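Local coordinates for protein putative metallopeptidase (Shewanella baltica OS155, PDB 3IEH) that binds a zinc ion and probably works as a metallocarboxypeptidase of the peptidase M14 family, at residues A[11-16]-A[20-25]; A[29-34]-A[85-90]; A[78-83]-A[251-256]; A[110-115]-A[120-125]; A[165-170]-A[265-270]. One frame throughout, in Å; residues are numbered along the deposited sequence.

The five contacts join helices, loops and the central mixed sheet of an M14-type fold. Contact 1, a small hairpin, leads directly into helix 25-39, which contact 2 packs against helix 81-91. Contact 3 joins the start of helix 81-91 to that of helix 253-271, and contact 5 lays the later part of helix 253-271 on strand 165-172 of the eight-stranded sheet. Contact 4 falls between the two segments of contact 3 and precedes contact 5, its centre about 24 Å from that of contact 5; it touches contact 1 through Phe114. Contacts 3 and 5, with centres 16 Å apart, bring Glu79 and His170, far apart in sequence, to one zinc, while contact 2 packs helices away from it.

Contact 1: residues A[11-16]-A[20-25]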
# COMPACT_ATOMS: atom_id res chain seq x y z
N PHE A 11 6.93 -17.00 -2.08
CA PHE A 11 6.17 -16.91 -3.32
C PHE A 11 6.94 -16.07 -4.32
O PHE A 11 7.36 -14.95 -4.02
CB PHE A 11 4.83 -16.26 -3.08
CG PHE A 11 3.90 -17.06 -2.21
CD1 PHE A 11 3.96 -16.98 -0.83
CD2 PHE A 11 2.93 -17.88 -2.78
CE1 PHE A 11 3.11 -17.72 -0.04
CE2 PHE A 11 2.07 -18.62 -1.99
CZ PHE A 11 2.15 -18.54 -0.62
N GLN A 12 7.08 -16.58 -5.53
CA GLN A 12 7.82 -15.91 -6.55
C GLN A 12 7.12 -16.10 -7.88
O GLN A 12 6.69 -17.21 -8.16
CB GLN A 12 9.22 -16.50 -6.60
CG GLN A 12 10.04 -15.94 -7.73
CD GLN A 12 11.42 -16.50 -7.74
OE1 GLN A 12 12.30 -16.03 -7.01
NE2 GLN A 12 11.64 -17.49 -8.59
N TRP A 13 7.01 -15.03 -8.68
CA TRP A 13 6.35 -15.07 -10.00
C TRP A 13 7.24 -14.45 -11.06
O TRP A 13 8.10 -13.62 -10.76
CB TRP A 13 5.03 -14.27 -9.97
CG TRP A 13 3.99 -14.81 -9.04
CD1 TRP A 13 3.05 -15.75 -9.33
CD2 TRP A 13 3.78 -14.45 -7.65
NE1 TRP A 13 2.26 -16.00 -8.23
CE2 TRP A 13 2.70 -15.22 -7.18
CE3 TRP A 13 4.42 -13.56 -6.77
CZ2 TRP A 13 2.21 -15.13 -5.85
CZ3 TRP A 13 3.96 -13.47 -5.43
CH2 TRP A 13 2.85 -14.24 -5.00
N LYS A 14 7.05 -14.84 -12.31
CA LYS A 14 7.77 -14.18 -13.41
C LYS A 14 6.85 -13.11 -13.96
O LYS A 14 5.67 -13.34 -14.13
CB LYS A 14 8.16 -15.15 -14.51
CG LYS A 14 9.03 -16.31 -14.04
CD LYS A 14 9.60 -17.15 -15.22
CE LYS A 14 10.41 -18.33 -14.71
NZ LYS A 14 9.64 -19.07 -13.63
N SER A 15 7.40 -11.92 -14.19
CA SER A 15 6.68 -10.81 -14.79
C SER A 15 7.25 -10.57 -16.17
O SER A 15 8.42 -10.32 -16.27
CB SER A 15 6.92 -9.53 -14.00
OG SER A 15 6.50 -8.38 -14.73
N ASP A 16 6.44 -10.62 -17.22
CA ASP A 16 6.98 -10.24 -18.51
C ASP A 16 6.85 -8.75 -18.73
O ASP A 16 7.52 -8.22 -19.59
CB ASP A 16 6.57 -11.11 -19.74
CG ASP A 16 5.16 -11.61 -19.70
OD1 ASP A 16 4.54 -11.63 -18.63
OD2 ASP A 16 4.68 -12.02 -20.78
N CYS A 20 11.42 -9.95 -15.26
CA CYS A 20 12.23 -10.40 -14.14
C CYS A 20 11.40 -11.18 -13.14
O CYS A 20 10.19 -11.39 -13.37
CB CYS A 20 12.90 -9.19 -13.49
SG CYS A 20 11.78 -8.12 -12.63
N GLU A 21 12.04 -11.65 -12.07
CA GLU A 21 11.35 -12.33 -10.95
C GLU A 21 10.77 -11.27 -10.01
O GLU A 21 11.34 -10.20 -9.81
CB GLU A 21 12.31 -13.23 -10.15
CG GLU A 21 13.02 -14.32 -10.95
CD GLU A 21 12.07 -15.38 -11.50
OE1 GLU A 21 11.08 -15.75 -10.82
OE2 GLU A 21 12.34 -15.86 -12.62
N SER A 22 9.63 -11.59 -9.40
CA SER A 22 8.97 -10.67 -8.49
C SER A 22 9.82 -10.33 -7.23
O SER A 22 9.64 -9.26 -6.61
CB SER A 22 7.63 -11.23 -8.07
OG SER A 22 7.80 -12.47 -7.45
N THR A 23 10.75 -11.21 -6.87
CA THR A 23 11.59 -11.02 -5.71
C THR A 23 12.88 -10.28 -6.05
O THR A 23 13.70 -10.04 -5.16
CB THR A 23 12.01 -12.38 -5.12
OG1 THR A 23 12.58 -13.16 -6.17
CG2 THR A 23 10.82 -13.11 -4.50
N ASP A 24 13.08 -9.95 -7.32
CA ASP A 24 14.28 -9.26 -7.75
C ASP A 24 14.33 -7.82 -7.22
O ASP A 24 14.14 -6.86 -7.97
CB ASP A 24 14.34 -9.24 -9.28
CG ASP A 24 15.70 -8.90 -9.80
OD1 ASP A 24 16.51 -8.28 -9.06
OD2 ASP A 24 15.94 -9.28 -10.94
N ILE A 25 14.66 -7.68 -5.94
CA ILE A 25 14.67 -6.40 -5.27
C ILE A 25 15.75 -5.43 -5.82
O ILE A 25 15.56 -4.21 -5.76
CB ILE A 25 14.81 -6.60 -3.73
CG1 ILE A 25 14.29 -5.38 -2.97
CG2 ILE A 25 16.27 -6.96 -3.34
CD1 ILE A 25 14.34 -5.55 -1.47
O HOH W 1 7.18 -12.36 -4.95
O HOH W 2 9.13 -18.40 -10.99
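The indole of Trp13 meets Ser22 at its edge, where OG lies near the ring plane 3.6 Å from CE3; the same ring also meets Phe253 at a small interplanar angle and makes a cation-pi contact with Arg256. The amide of Gln12 and the carboxylate of Glu21 are turned 51° apart, and although NE2 of Gln12 comes within 2.9 Å of OE1 of Glu21, the angle is too poor for a hydrogen bond. Both pairs flank or extend a short antiparallel beta hairpin (strands 14-15 and 20-21) in which Ser15 and Cys20 form a hydrogen-bonded pair, Ser15 N reaching Cys20 O at 3.0 Å. Past it, Ser22 grips Trp13 twice: Ser22 N donates to Trp13 O, and Ser22 OG accepts from Trp13 N at 2.9 Å. A chi1 of 60°, with OG between the serine's own N and carbonyl carbon, brings the hydroxyl to Trp13 N. Lys14 and Glu21 lie alongside each other and point the same way, with Lys14 NZ 4.3 Å from Glu21 OE2, beyond a salt bridge. A type I turn from Glu21 to Asp24 leads toward helix 25-39. One water bridges the two segments, 2.8 Å from Phe11 O and 2.6 Å from Ser22 OG.

Contact 2: residues A[29-34]-A[85-90]; sequences YLLLEQ and GLLHFL
Leu87 is the side chain that helix 85-90 wedges against Leu31 and Leu32 of helix 29-34. Its CB points toward the other helix, and with CG roughly anti to the carbonyl carbon (chi1 -85°) the branch opens over two neighbouring residues. CD1 meets CB of Leu31 at 3.9 Å and lies near CD1 of the same leucine. CD2 takes the other direction and touches backbone, 3.6 Å from Leu32 CA, with CD1 of Leu32 4.0 Å away. Leu90 adds a lighter touch through its own CD1, 4.3 Å from Leu32 CD1. The segment axes pass 10.2 Å apart at 33°, and Leu90 also packs on Leu105 of strand 102-106, tying this helix pair to the sheet of the alpha/beta fold. Replacing Leu87 by an alanine removes both methyls and is likely to leave a gap between Leu31 and the backbone of Leu32. Apolar side chains meeting each other and a piece of helix backbone, with no polar bond between the segments, imply a contact that depends on close fit and the exclusion of water.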
# COMPACT_ATOMS: atom_id res chain seq x y z
N TYR A 29 14.69 -1.71 -7.12
CA TYR A 29 15.26 -0.43 -6.71
C TYR A 29 15.92 0.39 -7.82
O TYR A 29 15.89 1.62 -7.77
CB TYR A 29 16.29 -0.64 -5.60
CG TYR A 29 15.70 -0.95 -4.25
CD1 TYR A 29 14.70 -0.16 -3.70
CD2 TYR A 29 16.17 -2.01 -3.50
CE1 TYR A 29 14.18 -0.43 -2.43
CE2 TYR A 29 15.67 -2.28 -2.25
CZ TYR A 29 14.67 -1.50 -1.72
OH TYR A 29 14.18 -1.81 -0.46
N LEU A 30 16.56 -0.28 -8.77
CA LEU A 30 17.15 0.37 -9.95
C LEU A 30 16.07 1.14 -10.71
O LEU A 30 16.26 2.29 -11.04
CB LEU A 30 17.81 -0.67 -10.86
CG LEU A 30 18.33 -0.21 -12.22
CD1 LEU A 30 19.32 0.95 -12.05
CD2 LEU A 30 19.00 -1.35 -12.97
N LEU A 31 14.94 0.49 -10.99
CA LEU A 31 13.83 1.14 -11.68
C LEU A 31 13.15 2.18 -10.76
O LEU A 31 12.69 3.22 -11.21
CB LEU A 31 12.78 0.12 -12.17
CG LEU A 31 13.22 -1.04 -13.08
CD1 LEU A 31 12.06 -2.00 -13.31
CD2 LEU A 31 13.83 -0.59 -14.43
N LEU A 32 13.09 1.90 -9.46
CA LEU A 32 12.48 2.83 -8.55
C LEU A 32 13.28 4.13 -8.54
O LEU A 32 12.72 5.19 -8.69
CB LEU A 32 12.40 2.24 -7.13
CG LEU A 32 11.65 3.12 -6.13
CD1 LEU A 32 10.18 3.30 -6.56
CD2 LEU A 32 11.73 2.53 -4.73
N GLU A 33 14.58 4.03 -8.34
CA GLU A 33 15.46 5.18 -8.39
C GLU A 33 15.26 5.94 -9.71
O GLU A 33 15.07 7.17 -9.67
CB GLU A 33 16.94 4.79 -8.22
CG GLU A 33 17.30 4.22 -6.83
N GLN A 34 15.26 5.24 -10.85
CA GLN A 34 15.15 5.96 -12.13
C GLN A 34 13.85 6.75 -12.20
O GLN A 34 13.85 7.91 -12.58
CB GLN A 34 15.33 5.04 -13.35
CG GLN A 34 16.79 4.56 -13.59
N GLY A 85 3.43 -2.97 -9.08
CA GLY A 85 2.30 -2.19 -9.54
C GLY A 85 2.57 -0.70 -9.41
O GLY A 85 2.19 0.07 -10.28
N LEU A 86 3.24 -0.30 -8.33
CA LEU A 86 3.61 1.11 -8.14
C LEU A 86 4.63 1.54 -9.18
O LEU A 86 4.54 2.65 -9.70
CB LEU A 86 4.14 1.39 -6.73
CG LEU A 86 4.34 2.86 -6.34
CD1 LEU A 86 3.20 3.78 -6.81
CD2 LEU A 86 4.50 2.97 -4.82
N LEU A 87 5.58 0.66 -9.50
CA LEU A 87 6.56 0.98 -10.53
C LEU A 87 5.86 1.17 -11.86
O LEU A 87 6.20 2.07 -12.61
CB LEU A 87 7.64 -0.11 -10.69
CG LEU A 87 8.85 -0.05 -9.75
CD1 LEU A 87 9.81 -1.27 -10.02
CD2 LEU A 87 9.59 1.28 -9.94
N HIS A 88 4.91 0.30 -12.17
CA HIS A 88 4.19 0.39 -13.41
C HIS A 88 3.50 1.75 -13.52
O HIS A 88 3.62 2.46 -14.52
CB HIS A 88 3.15 -0.70 -13.53
CG HIS A 88 2.39 -0.62 -14.80
ND1 HIS A 88 1.24 0.13 -14.92
CD2 HIS A 88 2.65 -1.12 -16.02
CE1 HIS A 88 0.81 0.06 -16.17
NE2 HIS A 88 1.65 -0.70 -16.86
N PHE A 89 2.78 2.09 -12.46
CA PHE A 89 2.07 3.36 -12.37
C PHE A 89 2.98 4.57 -12.56
O PHE A 89 2.61 5.51 -13.25
CB PHE A 89 1.37 3.43 -11.02
CG PHE A 89 0.92 4.79 -10.64
CD1 PHE A 89 -0.32 5.26 -11.07
CD2 PHE A 89 1.70 5.58 -9.82
CE1 PHE A 89 -0.76 6.50 -10.69
CE2 PHE A 89 1.28 6.84 -9.44
CZ PHE A 89 0.04 7.31 -9.88
N LEU A 90 4.16 4.54 -11.95
CA LEU A 90 5.09 5.65 -12.04
C LEU A 90 5.66 5.78 -13.43
O LEU A 90 5.87 6.90 -13.91
CB LEU A 90 6.24 5.51 -11.04
CG LEU A 90 5.79 5.64 -9.59
CD1 LEU A 90 6.93 5.22 -8.64
CD2 LEU A 90 5.24 7.04 -9.30

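Contact 3: residues A[78-83]-A[251-256]. With ZN (zinc ion), chain B.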
# COMPACT_ATOMS: atom_id res chain seq x y z
N GLU A 78 5.23 -11.27 0.24
CA GLU A 78 4.66 -12.13 -0.81
C GLU A 78 3.66 -11.38 -1.70
O GLU A 78 3.19 -11.92 -2.69
CB GLU A 78 4.01 -13.39 -0.21
CG GLU A 78 2.54 -13.32 0.21
CD GLU A 78 2.29 -12.58 1.50
OE1 GLU A 78 3.11 -11.71 1.84
OE2 GLU A 78 1.26 -12.87 2.18
N GLU A 79 3.33 -10.15 -1.35
CA GLU A 79 2.32 -9.39 -2.05
C GLU A 79 3.01 -8.39 -2.96
O GLU A 79 2.81 -7.18 -2.87
CB GLU A 79 1.45 -8.71 -1.01
CG GLU A 79 0.89 -9.75 -0.01
CD GLU A 79 0.07 -9.14 1.10
OE1 GLU A 79 -0.09 -7.88 1.16
OE2 GLU A 79 -0.41 -9.95 1.92
N SER A 80 3.84 -8.95 -3.84
CA SER A 80 4.80 -8.19 -4.62
C SER A 80 4.20 -7.43 -5.80
O SER A 80 4.82 -6.50 -6.31
CB SER A 80 5.95 -9.10 -5.06
OG SER A 80 5.46 -10.28 -5.65
N ALA A 81 2.98 -7.79 -6.22
CA ALA A 81 2.31 -7.02 -7.27
C ALA A 81 2.02 -5.57 -6.81
O ALA A 81 1.92 -4.66 -7.64
CB ALA A 81 1.04 -7.73 -7.78
N GLY A 82 1.91 -5.33 -5.50
CA GLY A 82 1.78 -3.95 -4.98
C GLY A 82 2.92 -3.02 -5.37
O GLY A 82 2.71 -2.07 -6.13
N PRO A 83 4.15 -3.29 -4.86
CA PRO A 83 5.36 -2.56 -5.25
C PRO A 83 5.59 -2.50 -6.76
O PRO A 83 5.81 -1.39 -7.29
CB PRO A 83 6.47 -3.38 -4.60
CG PRO A 83 5.80 -4.02 -3.37
CD PRO A 83 4.39 -4.27 -3.78
N GLN A 251 -4.08 -15.33 -8.99
CA GLN A 251 -4.21 -14.95 -10.38
C GLN A 251 -2.83 -14.59 -10.95
O GLN A 251 -1.83 -14.48 -10.23
CB GLN A 251 -5.15 -13.74 -10.53
CG GLN A 251 -6.60 -13.93 -10.03
CD GLN A 251 -7.40 -14.99 -10.80
OE1 GLN A 251 -6.94 -15.46 -11.83
NE2 GLN A 251 -8.60 -15.36 -10.29
N ASN A 252 -2.82 -14.37 -12.25
CA ASN A 252 -1.65 -13.97 -13.01
C ASN A 252 -0.96 -12.70 -12.47
O ASN A 252 -1.57 -11.66 -12.26
CB ASN A 252 -2.02 -13.79 -14.48
CG ASN A 252 -0.86 -13.32 -15.32
OD1 ASN A 252 -0.46 -12.14 -15.29
ND2 ASN A 252 -0.29 -14.25 -16.09
N PHE A 253 0.35 -12.82 -12.30
CA PHE A 253 1.13 -11.77 -11.68
C PHE A 253 1.02 -10.41 -12.43
O PHE A 253 0.71 -9.40 -11.79
CB PHE A 253 2.58 -12.22 -11.49
CG PHE A 253 3.41 -11.20 -10.77
CD1 PHE A 253 3.35 -11.11 -9.39
CD2 PHE A 253 4.20 -10.29 -11.47
CE1 PHE A 253 4.10 -10.15 -8.70
CE2 PHE A 253 4.94 -9.32 -10.79
CZ PHE A 253 4.89 -9.26 -9.39
N ASP A 254 1.20 -10.38 -13.75
CA ASP A 254 1.11 -9.11 -14.49
C ASP A 254 -0.28 -8.47 -14.48
O ASP A 254 -0.41 -7.24 -14.49
CB ASP A 254 1.67 -9.24 -15.91
CG ASP A 254 3.19 -9.47 -15.92
OD1 ASP A 254 3.94 -8.85 -15.13
OD2 ASP A 254 3.64 -10.28 -16.73
N GLN A 255 -1.32 -9.29 -14.40
CA GLN A 255 -2.67 -8.78 -14.23
C GLN A 255 -2.79 -8.06 -12.89
O GLN A 255 -3.48 -7.03 -12.79
CB GLN A 255 -3.70 -9.91 -14.29
CG GLN A 255 -4.08 -10.28 -15.69
CD GLN A 255 -4.97 -9.21 -16.33
OE1 GLN A 255 -6.06 -8.91 -15.82
NE2 GLN A 255 -4.51 -8.65 -17.44
N ARG A 256 -2.12 -8.61 -11.88
CA ARG A 256 -2.13 -8.00 -10.54
C ARG A 256 -1.37 -6.68 -10.56
O ARG A 256 -1.83 -5.69 -10.01
CB ARG A 256 -1.60 -8.99 -9.49
CG ARG A 256 -2.57 -10.16 -9.25
CD ARG A 256 -1.85 -11.48 -9.00
NE ARG A 256 -0.82 -11.33 -8.00
CZ ARG A 256 0.17 -12.20 -7.79
NH1 ARG A 256 0.27 -13.31 -8.51
NH2 ARG A 256 1.07 -11.95 -6.86
ZN ZN B . -1.10 -7.92 3.18
O HOH W 3 -3.34 -8.34 3.54
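Phe253 turns the edge of its ring to Ser80, whose OG lies near the ring plane 3.3 Å from CE1. The ring comes there because CG is anti to the backbone N (chi1 -176°), which carries it out from helix 253-256 toward the other segment. Arg256 approaches differently: its CB presses on Ala81 CB at 3.4 Å, and its chain then bends at chi2 and chi3, so that the guanidinium has Phe253 CD1 over one face, offset toward the rim. The 78-83 side of this contact carries part of the M14 zinc site, where His76 and Glu79 form an HxxE motif and His170 is the third protein ligand. Glu79 holds the zinc through both carboxylate oxygens, OE1 at 2.3 Å and OE2 at 2.5 Å. On the second helix, Asn252 is the N-cap, its OD1 accepting from Gln255 N in the carbonyl plane. The guanidinium of Arg256 is pinned at its edge, where NH1 donates to Gln251 O at 3.0 Å, nearly in its own plane, while NE forms a salt bridge with Glu171.

Contact 4: residues A[110-115]-A[120-125]; sequences NPTGFS and FNKYGE
Thr112 and Lys122 make the direct bond of this contact: Lys122 N donates to Thr112 OG1 at 2.9 Å, fairly straight at 160°. The hydroxyl stands between the threonine's N and carbonyl carbon (chi1 66°), which turns it to the 120-125 loop, and the aliphatic part of Lys122 crosses the threonine at about a right angle, CG 4.0 Å from Thr112 CB. Beside them Asn110 OD1 rests 3.2 Å from Asn121 CA, the two amide planes almost perpendicular. Gly113 CA comes as close to Phe120 O, and a side chain there would clash with that oxygen. Behind this first shell, Asn110 OD1 caps the helix by accepting from Gly113 N at 3.0 Å, the donor lying well above the carbonyl plane, while ND2 donates to Phe75 O. A leucine in place of Asn110 would probably leave both Gly113 N and Phe75 O without their mates and loosen the helix start. Asn121 braces the loop from inside: OD1 accepts from Glu125 N, and ND2 reaches Glu125 OE1 at 2.8 Å, the oxygen lying in the plane of the amide. Tyr123 carries Lys122 CG over the centre of one ring face. Together these features make an N-capped helix start docked on a type I turn from Asn121 to Gly124, next to the zinc site, with the Asn110 side chain about 5 Å from that of the zinc ligand His76.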
# COMPACT_ATOMS: atom_id res chain seq x y z
N ASN A 110 8.67 -3.51 3.56
CA ASN A 110 9.23 -4.75 4.06
C ASN A 110 10.18 -5.36 3.03
O ASN A 110 9.87 -6.40 2.43
CB ASN A 110 8.08 -5.72 4.37
CG ASN A 110 8.53 -7.05 4.95
OD1 ASN A 110 9.73 -7.30 5.21
ND2 ASN A 110 7.56 -7.94 5.14
N PRO A 111 11.35 -4.74 2.83
CA PRO A 111 12.29 -5.25 1.82
C PRO A 111 12.85 -6.64 2.12
O PRO A 111 13.09 -7.43 1.16
CB PRO A 111 13.42 -4.20 1.81
CG PRO A 111 13.26 -3.43 3.09
CD PRO A 111 11.80 -3.45 3.39
N THR A 112 13.06 -6.94 3.40
CA THR A 112 13.66 -8.23 3.74
C THR A 112 12.69 -9.39 3.38
O THR A 112 13.11 -10.41 2.85
CB THR A 112 14.15 -8.31 5.21
OG1 THR A 112 13.03 -8.24 6.11
CG2 THR A 112 15.17 -7.17 5.51
N GLY A 113 11.39 -9.19 3.61
CA GLY A 113 10.39 -10.19 3.22
C GLY A 113 10.24 -10.27 1.71
O GLY A 113 10.16 -11.38 1.15
N PHE A 114 10.26 -9.11 1.06
CA PHE A 114 10.14 -8.97 -0.40
C PHE A 114 11.24 -9.68 -1.19
O PHE A 114 10.97 -10.25 -2.26
CB PHE A 114 10.13 -7.49 -0.74
CG PHE A 114 9.95 -7.18 -2.21
CD1 PHE A 114 8.69 -6.96 -2.74
CD2 PHE A 114 11.06 -7.00 -3.05
CE1 PHE A 114 8.53 -6.62 -4.10
CE2 PHE A 114 10.90 -6.65 -4.40
CZ PHE A 114 9.66 -6.45 -4.92
N SER A 115 12.48 -9.63 -0.71
CA SER A 115 13.61 -10.33 -1.41
C SER A 115 13.52 -11.82 -1.17
O SER A 115 14.05 -12.63 -1.94
CB SER A 115 15.00 -9.84 -0.93
OG SER A 115 15.21 -10.13 0.45
N PHE A 120 6.29 -12.10 6.31
CA PHE A 120 7.00 -11.44 7.40
C PHE A 120 8.35 -10.90 6.92
O PHE A 120 8.88 -11.31 5.84
CB PHE A 120 7.19 -12.43 8.58
CG PHE A 120 5.91 -12.69 9.39
CD1 PHE A 120 4.67 -12.15 9.01
CD2 PHE A 120 5.95 -13.51 10.49
CE1 PHE A 120 3.54 -12.40 9.75
CE2 PHE A 120 4.81 -13.78 11.24
CZ PHE A 120 3.61 -13.22 10.88
N ASN A 121 8.90 -9.96 7.68
CA ASN A 121 10.26 -9.54 7.45
C ASN A 121 11.10 -10.74 7.87
O ASN A 121 10.56 -11.76 8.37
CB ASN A 121 10.61 -8.23 8.20
CG ASN A 121 10.57 -8.34 9.73
OD1 ASN A 121 10.62 -9.43 10.31
ND2 ASN A 121 10.53 -7.18 10.38
N LYS A 122 12.40 -10.66 7.67
CA LYS A 122 13.24 -11.80 8.03
C LYS A 122 13.35 -12.03 9.53
O LYS A 122 13.90 -13.04 9.90
CB LYS A 122 14.65 -11.68 7.48
CG LYS A 122 15.49 -10.61 8.13
CD LYS A 122 16.78 -10.54 7.39
CE LYS A 122 17.84 -9.74 8.08
NZ LYS A 122 19.03 -9.87 7.20
N TYR A 123 12.91 -11.10 10.38
CA TYR A 123 12.95 -11.33 11.85
C TYR A 123 11.67 -11.98 12.42
O TYR A 123 11.51 -12.08 13.63
CB TYR A 123 13.19 -10.02 12.58
CG TYR A 123 14.37 -9.25 12.05
CD1 TYR A 123 15.66 -9.76 12.15
CD2 TYR A 123 14.21 -7.98 11.49
CE1 TYR A 123 16.73 -9.06 11.67
CE2 TYR A 123 15.29 -7.28 11.02
CZ TYR A 123 16.54 -7.82 11.11
OH TYR A 123 17.61 -7.09 10.63
N GLY A 124 10.74 -12.38 11.54
CA GLY A 124 9.48 -12.99 11.98
C GLY A 124 8.45 -12.00 12.50
O GLY A 124 7.53 -12.37 13.24
N GLU A 125 8.56 -10.74 12.08
CA GLU A 125 7.61 -9.70 12.47
C GLU A 125 6.66 -9.42 11.30
O GLU A 125 7.04 -9.66 10.16
CB GLU A 125 8.32 -8.40 12.81
CG GLU A 125 9.43 -8.54 13.78
CD GLU A 125 10.20 -7.24 14.02
OE1 GLU A 125 10.42 -6.48 13.05
OE2 GLU A 125 10.59 -7.02 15.19

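Contact 5: residues A[165-170]-A[265-270]; sequences GILTCH and THFLAL. With ZN (zinc ion), chain B.
Strand 165-170 and helix 265-270 run nearly antiparallel, at 172°, with axes 9.8 Å apart and Leu167 and Phe267 nearest each other. Leu167 CB sits over the centre of one face of the Phe267 ring, 3.4 Å from its centroid and only 3° off the normal, a CH-pi contact. Beyond CB the two side chains slide past each other in opposite directions, and Leu167 CD2 settles 3.6 Å from Phe267 CB. The far end of the ring, CZ, reaches the strand backbone 3.5 Å from Leu167 N, while Gly165 C lies at the ring edge in its plane. A CB on Gly165 would press tightly against CZ, and the glycine's own backbone angles exclude one as well. Ile166 points away, to helix 230-237, so helices cover both faces of the sheet in this alpha/beta/alpha sandwich. His170, further along the strand, binds the zinc through ND1 at 2.5 Å. Aliphatic hydrogens directed into a ring face, with backbone atoms round its far end, imply packing held mainly by dispersion, which probably limits how freely the ring can turn.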
# COMPACT_ATOMS: atom_id res chain seq x y z
N GLY A 165 -6.09 11.34 2.11
CA GLY A 165 -6.28 10.00 1.59
C GLY A 165 -5.10 9.11 1.81
O GLY A 165 -3.96 9.55 1.68
N ILE A 166 -5.37 7.87 2.19
CA ILE A 166 -4.34 6.85 2.36
C ILE A 166 -4.80 5.63 1.55
O ILE A 166 -5.94 5.15 1.69
CB ILE A 166 -4.11 6.51 3.88
CG1 ILE A 166 -3.07 5.40 4.11
CG2 ILE A 166 -5.38 6.02 4.54
CD1 ILE A 166 -1.79 5.57 3.36
N LEU A 167 -3.96 5.18 0.62
CA LEU A 167 -4.20 3.94 -0.08
C LEU A 167 -3.04 3.04 0.27
O LEU A 167 -1.88 3.45 0.20
CB LEU A 167 -4.28 4.13 -1.59
CG LEU A 167 -4.13 2.88 -2.48
CD1 LEU A 167 -5.23 1.89 -2.24
CD2 LEU A 167 -4.06 3.27 -3.96
N THR A 168 -3.35 1.81 0.64
CA THR A 168 -2.30 0.82 0.83
C THR A 168 -2.62 -0.37 -0.09
O THR A 168 -3.75 -0.84 -0.12
CB THR A 168 -2.13 0.41 2.31
OG1 THR A 168 -0.94 -0.37 2.43
CG2 THR A 168 -3.32 -0.40 2.81
N CYS A 169 -1.63 -0.85 -0.85
CA CYS A 169 -1.86 -1.90 -1.84
C CYS A 169 -1.34 -3.27 -1.42
O CYS A 169 -0.13 -3.53 -1.41
CB CYS A 169 -1.25 -1.47 -3.15
SG CYS A 169 -2.11 0.03 -3.73
N HIS A 170 -2.28 -4.15 -1.05
CA HIS A 170 -1.96 -5.47 -0.55
C HIS A 170 -2.42 -6.51 -1.53
O HIS A 170 -3.07 -6.21 -2.55
CB HIS A 170 -2.64 -5.69 0.79
CG HIS A 170 -2.01 -4.90 1.91
ND1 HIS A 170 -1.23 -5.48 2.88
CD2 HIS A 170 -2.00 -3.58 2.17
CE1 HIS A 170 -0.81 -4.56 3.71
NE2 HIS A 170 -1.26 -3.39 3.31
N THR A 265 -4.27 4.72 -9.74
CA THR A 265 -4.74 5.75 -10.62
C THR A 265 -6.12 6.24 -10.21
O THR A 265 -6.37 7.46 -10.13
CB THR A 265 -4.77 5.25 -12.08
OG1 THR A 265 -3.42 5.14 -12.53
CG2 THR A 265 -5.46 6.26 -12.99
N HIS A 266 -7.02 5.30 -9.98
CA HIS A 266 -8.37 5.61 -9.56
C HIS A 266 -8.40 6.30 -8.19
O HIS A 266 -9.18 7.22 -7.97
CB HIS A 266 -9.25 4.36 -9.58
CG HIS A 266 -9.75 4.01 -10.95
ND1 HIS A 266 -8.93 3.48 -11.93
CD2 HIS A 266 -10.98 4.12 -11.51
CE1 HIS A 266 -9.63 3.28 -13.03
NE2 HIS A 266 -10.88 3.64 -12.79
N PHE A 267 -7.55 5.83 -7.27
CA PHE A 267 -7.44 6.43 -5.95
C PHE A 267 -7.13 7.93 -6.08
O PHE A 267 -7.82 8.75 -5.47
CB PHE A 267 -6.35 5.72 -5.15
CG PHE A 267 -5.97 6.42 -3.87
CD1 PHE A 267 -6.80 6.37 -2.76
CD2 PHE A 267 -4.77 7.09 -3.76
CE1 PHE A 267 -6.43 6.99 -1.54
CE2 PHE A 267 -4.40 7.71 -2.56
CZ PHE A 267 -5.24 7.65 -1.45
N LEU A 268 -6.11 8.25 -6.87
CA LEU A 268 -5.73 9.65 -7.14
C LEU A 268 -6.84 10.49 -7.80
O LEU A 268 -7.06 11.63 -7.42
CB LEU A 268 -4.48 9.70 -8.01
CG LEU A 268 -3.20 9.14 -7.38
CD1 LEU A 268 -2.08 9.36 -8.37
CD2 LEU A 268 -2.86 9.77 -6.04
N ALA A 269 -7.54 9.91 -8.79
CA ALA A 269 -8.68 10.58 -9.46
C ALA A 269 -9.83 10.81 -8.46
O ALA A 269 -10.38 11.91 -8.37
CB ALA A 269 -9.16 9.76 -10.68
N LEU A 270 -10.17 9.80 -7.68
CA LEU A 270 -11.21 9.96 -6.66
C LEU A 270 -10.86 11.04 -5.61
O LEU A 270 -11.73 11.78 -5.18
CB LEU A 270 -11.49 8.63 -5.95
CG LEU A 270 -12.21 7.59 -6.79
CD1 LEU A 270 -11.89 6.19 -6.30
CD2 LEU A 270 -13.75 7.86 -6.82
ZN ZN B . -1.10 -7.92 3.18
O HOH W 3 -3.34 -8.34 3.54